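Local coordinates for protein L544 (Acanthamoeba polyphaga mimivirus, PDB 4AMQ) that probably transfers nucleotidyl groups in a reaction that depends on bound divalent metal ions, at residues 31-35 against 36-40; 54-58 against 59-63. All blocks are in the same frame, centred on the assembly; numbering follows the deposited sequence.

Contact 1: residues 31-35 against 36-40; sequences ERYIK and NKILP
The ring of Y33 lies over the start of the K37 side chain, one turn further along helix 28-42. K37 CB stands 4.1 Å from the centroid of the Y33 ring, 26° off the normal, a CH-pi contact shifted toward the rim, and the two side chains cross at about a right angle. With CG anti to the backbone N (chi1 174°), Y33 carries its ring along the helix toward residues 37 and 38. The ring meets I38 too, obliquely, Y33 CE2 lying 4.0 Å from I38 CG1, while its hydroxyl is hydrogen-bonded to Q98. On the buried side, I34 CG2 packs against L39 CG, and both I34 and I38 also touch F212 of strand 209-217, so this flank of the helix is the one laid on the central sheet.

The backbone widens here. L39 N reaches I34 O at 2.9 Å, a nearly straight bond five residues back that marks the pi-type turn at 36-38. The same I34 O also accepts from I38 N, which sits above the carbonyl plane, so one carbonyl grips two donors. With L39 N spent on I34 O, K35 O faces P40 CD at 3.1 Å; P40 has no N-H to carry the wider pattern on, and the helix kinks at this point.

At the outer flank, N36 OD1 lies over one face of the R32 guanidinium, the amide plane 87° from it, an approach that gives no hydrogen bond. A salt bridge spans the preceding turn, K35 NZ to E31 OE2 at 2.8 Å, on the carboxylate's anti lone pair. E31 OE1 pairs with R60 as well, so two cations hold this buried carboxylate and would be expected to favour its ionised form.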
# COMPACT_ATOMS: atom_id res chain seq x y z
N GLU A 31 -4.98 -18.08 8.35
CA GLU A 31 -5.44 -17.07 9.30
C GLU A 31 -4.94 -17.38 10.71
O GLU A 31 -4.46 -16.49 11.42
CB GLU A 31 -6.97 -16.97 9.30
CG GLU A 31 -7.51 -15.85 10.19
CD GLU A 31 -9.03 -15.83 10.27
OE1 GLU A 31 -9.70 -16.23 9.30
OE2 GLU A 31 -9.56 -15.41 11.33
N ARG A 32 -5.07 -18.64 11.12
CA ARG A 32 -4.63 -19.06 12.44
C ARG A 32 -3.12 -18.86 12.59
O ARG A 32 -2.64 -18.40 13.62
CB ARG A 32 -5.01 -20.52 12.70
CG ARG A 32 -5.05 -20.91 14.18
CD ARG A 32 -6.44 -20.71 14.77
NE ARG A 32 -6.76 -19.31 15.02
CZ ARG A 32 -6.63 -18.71 16.20
NH1 ARG A 32 -6.18 -19.39 17.25
NH2 ARG A 32 -6.95 -17.42 16.34
N TYR A 33 -2.37 -19.22 11.54
CA TYR A 33 -0.93 -19.02 11.54
C TYR A 33 -0.60 -17.54 11.72
O TYR A 33 0.29 -17.19 12.49
CB TYR A 33 -0.31 -19.54 10.25
CG TYR A 33 1.17 -19.24 10.12
CD1 TYR A 33 2.12 -20.00 10.80
CD2 TYR A 33 1.62 -18.19 9.33
CE1 TYR A 33 3.47 -19.72 10.69
CE2 TYR A 33 2.97 -17.90 9.21
CZ TYR A 33 3.89 -18.67 9.89
OH TYR A 33 5.23 -18.39 9.78
N ILE A 34 -1.32 -16.69 10.99
CA ILE A 34 -1.13 -15.24 11.09
C ILE A 34 -1.43 -14.74 12.50
O ILE A 34 -0.62 -14.04 13.11
CB ILE A 34 -1.99 -14.49 10.06
CG1 ILE A 34 -1.46 -14.74 8.64
CG2 ILE A 34 -2.00 -13.00 10.35
CD1 ILE A 34 -2.28 -14.09 7.55
N LYS A 35 -2.60 -15.11 13.02
CA LYS A 35 -3.01 -14.68 14.35
C LYS A 35 -2.15 -15.26 15.47
O LYS A 35 -1.89 -14.60 16.47
CB LYS A 35 -4.48 -15.03 14.59
CG LYS A 35 -5.45 -14.26 13.71
CD LYS A 35 -6.86 -14.80 13.90
CE LYS A 35 -7.90 -13.72 13.66
NZ LYS A 35 -9.28 -14.26 13.85
N ASN A 36 -1.71 -16.50 15.30
CA ASN A 36 -0.94 -17.18 16.35
C ASN A 36 0.57 -16.94 16.30
O ASN A 36 1.21 -16.78 17.33
CB ASN A 36 -1.22 -18.68 16.35
CG ASN A 36 -2.62 -19.02 16.80
OD1 ASN A 36 -3.30 -18.20 17.41
ND2 ASN A 36 -3.06 -20.24 16.50
N LYS A 37 1.13 -16.91 15.09
CA LYS A 37 2.58 -16.87 14.94
C LYS A 37 3.12 -15.50 14.55
O LYS A 37 4.24 -15.14 14.91
CB LYS A 37 3.03 -17.93 13.93
CG LYS A 37 2.55 -19.33 14.25
CD LYS A 37 2.91 -19.71 15.68
CE LYS A 37 2.37 -21.08 16.05
NZ LYS A 37 2.65 -21.41 17.47
N ILE A 38 2.33 -14.72 13.81
CA ILE A 38 2.79 -13.43 13.33
C ILE A 38 2.37 -12.27 14.23
O ILE A 38 3.23 -11.57 14.78
CB ILE A 38 2.31 -13.15 11.89
CG1 ILE A 38 2.75 -14.27 10.95
CG2 ILE A 38 2.85 -11.82 11.40
CD1 ILE A 38 4.24 -14.49 10.94
N LEU A 39 1.07 -12.07 14.39
CA LEU A 39 0.55 -10.92 15.14
C LEU A 39 1.12 -10.74 16.55
O LEU A 39 1.42 -9.62 16.96
CB LEU A 39 -0.99 -10.95 15.18
CG LEU A 39 -1.70 -10.84 13.83
CD1 LEU A 39 -3.18 -10.59 14.03
CD2 LEU A 39 -1.09 -9.73 12.99
N PRO A 40 1.25 -11.84 17.32
CA PRO A 40 1.78 -11.67 18.68
C PRO A 40 3.19 -11.09 18.66
O PRO A 40 3.67 -10.58 19.67
CB PRO A 40 1.82 -13.11 19.22
CG PRO A 40 0.79 -13.83 18.41
CD PRO A 40 0.88 -13.23 17.04

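Contact 2: residues 54-58 against 59-63; sequences KGSFR and RRIPY
I61 closes over S56 in a Schellman motif that ends the short, weakly bonded helix 55-58. I61 CD1 comes to 3.5 Å from S56 CB, tighter than usual van der Waals contact, with CG1 set between the backbone N and the carbonyl carbon (chi1 62°), and this turns the CD1 end back onto the serine. Behind this contact is a backbone bond: I61 N donates to S56 O at 3.3 Å, almost straight, 173° at the hydrogen, while R60 N bonds weakly to F57 O at 2.9 Å. R60 itself has positive phi (53°), the reversal that lets the chain leave the helix and brings I61 N back to the S56 carbonyl.

R59 meets the same serine from another direction, at about a right angle to I61: its guanidinium comes obliquely to the S56 backbone, and R59 NH2 lies 3.6 Å from S56 CB. Its NH1 forms salt bridges to E266 and E270 of helix 259-272, which fix the head group from the helical part of the chain. I61 touches E270 and K277, so the turn is covered from that side too.

S56 lies beside the manganese site without being one of its ligands, which are D66, D68 and D213. It touches D66, and its side chain comes within about 4 Å of a bound manganese ion. This glycine-serine turn followed by the paired aspartates is consistent with the hG[G/S]…Dh[D/E]h signature of the nucleotidyltransferase fold. S56 OG also makes a weak hydrogen bond to T65 OG1.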
# COMPACT_ATOMS: atom_id res chain seq x y z
N LYS A 54 -8.99 -5.05 9.88
CA LYS A 54 -9.79 -4.23 8.98
C LYS A 54 -9.56 -4.63 7.53
O LYS A 54 -8.76 -5.51 7.23
CB LYS A 54 -9.44 -2.75 9.16
CG LYS A 54 -9.60 -2.24 10.58
CD LYS A 54 -11.06 -2.26 11.04
CE LYS A 54 -11.20 -1.73 12.46
NZ LYS A 54 -12.59 -1.89 12.99
N GLY A 55 -10.30 -3.98 6.63
CA GLY A 55 -10.05 -4.09 5.20
C GLY A 55 -10.29 -5.46 4.59
O GLY A 55 -11.17 -6.20 5.01
N SER A 56 -9.49 -5.78 3.58
CA SER A 56 -9.69 -6.97 2.76
C SER A 56 -9.48 -8.28 3.52
O SER A 56 -10.13 -9.27 3.22
CB SER A 56 -8.80 -6.93 1.52
OG SER A 56 -7.43 -7.00 1.87
N PHE A 57 -8.57 -8.28 4.49
CA PHE A 57 -8.31 -9.48 5.27
C PHE A 57 -9.49 -9.81 6.19
O PHE A 57 -9.81 -10.98 6.40
CB PHE A 57 -7.02 -9.35 6.07
CG PHE A 57 -6.59 -10.63 6.72
CD1 PHE A 57 -6.26 -11.74 5.96
CD2 PHE A 57 -6.49 -10.73 8.10
CE1 PHE A 57 -5.86 -12.92 6.56
CE2 PHE A 57 -6.09 -11.91 8.71
CZ PHE A 57 -5.77 -13.01 7.93
N ARG A 58 -10.12 -8.78 6.74
CA ARG A 58 -11.32 -8.98 7.55
C ARG A 58 -12.42 -9.64 6.71
O ARG A 58 -13.20 -10.44 7.22
CB ARG A 58 -11.82 -7.65 8.13
CG ARG A 58 -13.21 -7.71 8.75
CD ARG A 58 -13.64 -6.35 9.29
NE ARG A 58 -13.37 -5.28 8.33
CZ ARG A 58 -13.61 -3.99 8.56
NH1 ARG A 58 -14.14 -3.61 9.72
NH2 ARG A 58 -13.33 -3.08 7.64
N ARG A 59 -12.47 -9.29 5.43
CA ARG A 59 -13.42 -9.89 4.50
C ARG A 59 -12.94 -11.23 3.98
O ARG A 59 -13.65 -11.92 3.25
CB ARG A 59 -13.70 -8.95 3.32
CG ARG A 59 -14.50 -7.71 3.69
CD ARG A 59 -14.78 -6.85 2.46
NE ARG A 59 -13.59 -6.14 2.00
CZ ARG A 59 -13.06 -6.26 0.78
NH1 ARG A 59 -13.60 -7.07 -0.11
NH2 ARG A 59 -11.97 -5.57 0.47
N ARG A 60 -11.71 -11.60 4.35
CA ARG A 60 -11.13 -12.88 3.97
C ARG A 60 -11.18 -13.12 2.46
O ARG A 60 -11.56 -14.20 2.02
CB ARG A 60 -11.85 -14.02 4.70
CG ARG A 60 -11.77 -13.95 6.22
CD ARG A 60 -12.54 -15.09 6.86
NE ARG A 60 -12.15 -15.32 8.24
CZ ARG A 60 -12.75 -14.77 9.30
NH1 ARG A 60 -13.78 -13.96 9.13
NH2 ARG A 60 -12.32 -15.04 10.52
N ILE A 61 -10.79 -12.11 1.68
CA ILE A 61 -10.76 -12.26 0.23
C ILE A 61 -9.82 -13.39 -0.16
O ILE A 61 -8.78 -13.59 0.47
CB ILE A 61 -10.31 -10.96 -0.47
CG1 ILE A 61 -8.89 -10.57 -0.04
CG2 ILE A 61 -11.30 -9.83 -0.18
CD1 ILE A 61 -8.31 -9.43 -0.83
N PRO A 62 -10.18 -14.15 -1.21
CA PRO A 62 -9.42 -15.34 -1.60
C PRO A 62 -7.97 -15.04 -1.98
O PRO A 62 -7.08 -15.79 -1.60
CB PRO A 62 -10.20 -15.87 -2.82
CG PRO A 62 -10.98 -14.71 -3.32
CD PRO A 62 -11.33 -13.91 -2.10
N TYR A 63 -7.74 -13.95 -2.71
CA TYR A 63 -6.39 -13.60 -3.12
C TYR A 63 -5.78 -12.55 -2.20
O TYR A 63 -5.76 -11.36 -2.52
CB TYR A 63 -6.38 -13.10 -4.56
CG TYR A 63 -6.75 -14.16 -5.57
CD1 TYR A 63 -5.81 -15.06 -6.05
CD2 TYR A 63 -8.05 -14.26 -6.06
CE1 TYR A 63 -6.14 -16.03 -6.97
CE2 TYR A 63 -8.40 -15.23 -6.98
CZ TYR A 63 -7.44 -16.11 -7.44
OH TYR A 63 -7.78 -17.07 -8.36

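Contact 1 closes before contact 2 opens, and their centres are 15 Å apart, both within the nucleotidyltransferase domain. Strand 51-54, whose last residue opens contact 2, follows helix 28-42 and is an outermost strand of the six-stranded mixed sheet; contact 2 leads on to strand 66-72 beside it. The two meet directly: besides the salt bridge that joins them, I34 CD1 packs at 3.7 Å on F57 CZ. Helix 28-42 is thereby fastened to the turn next to the manganese ions. Contact 2 also binds helix 259-272, so the pair joins the central sheet that carries the metal-binding aspartates, helix 28-42 packed on it, and helix 259-272.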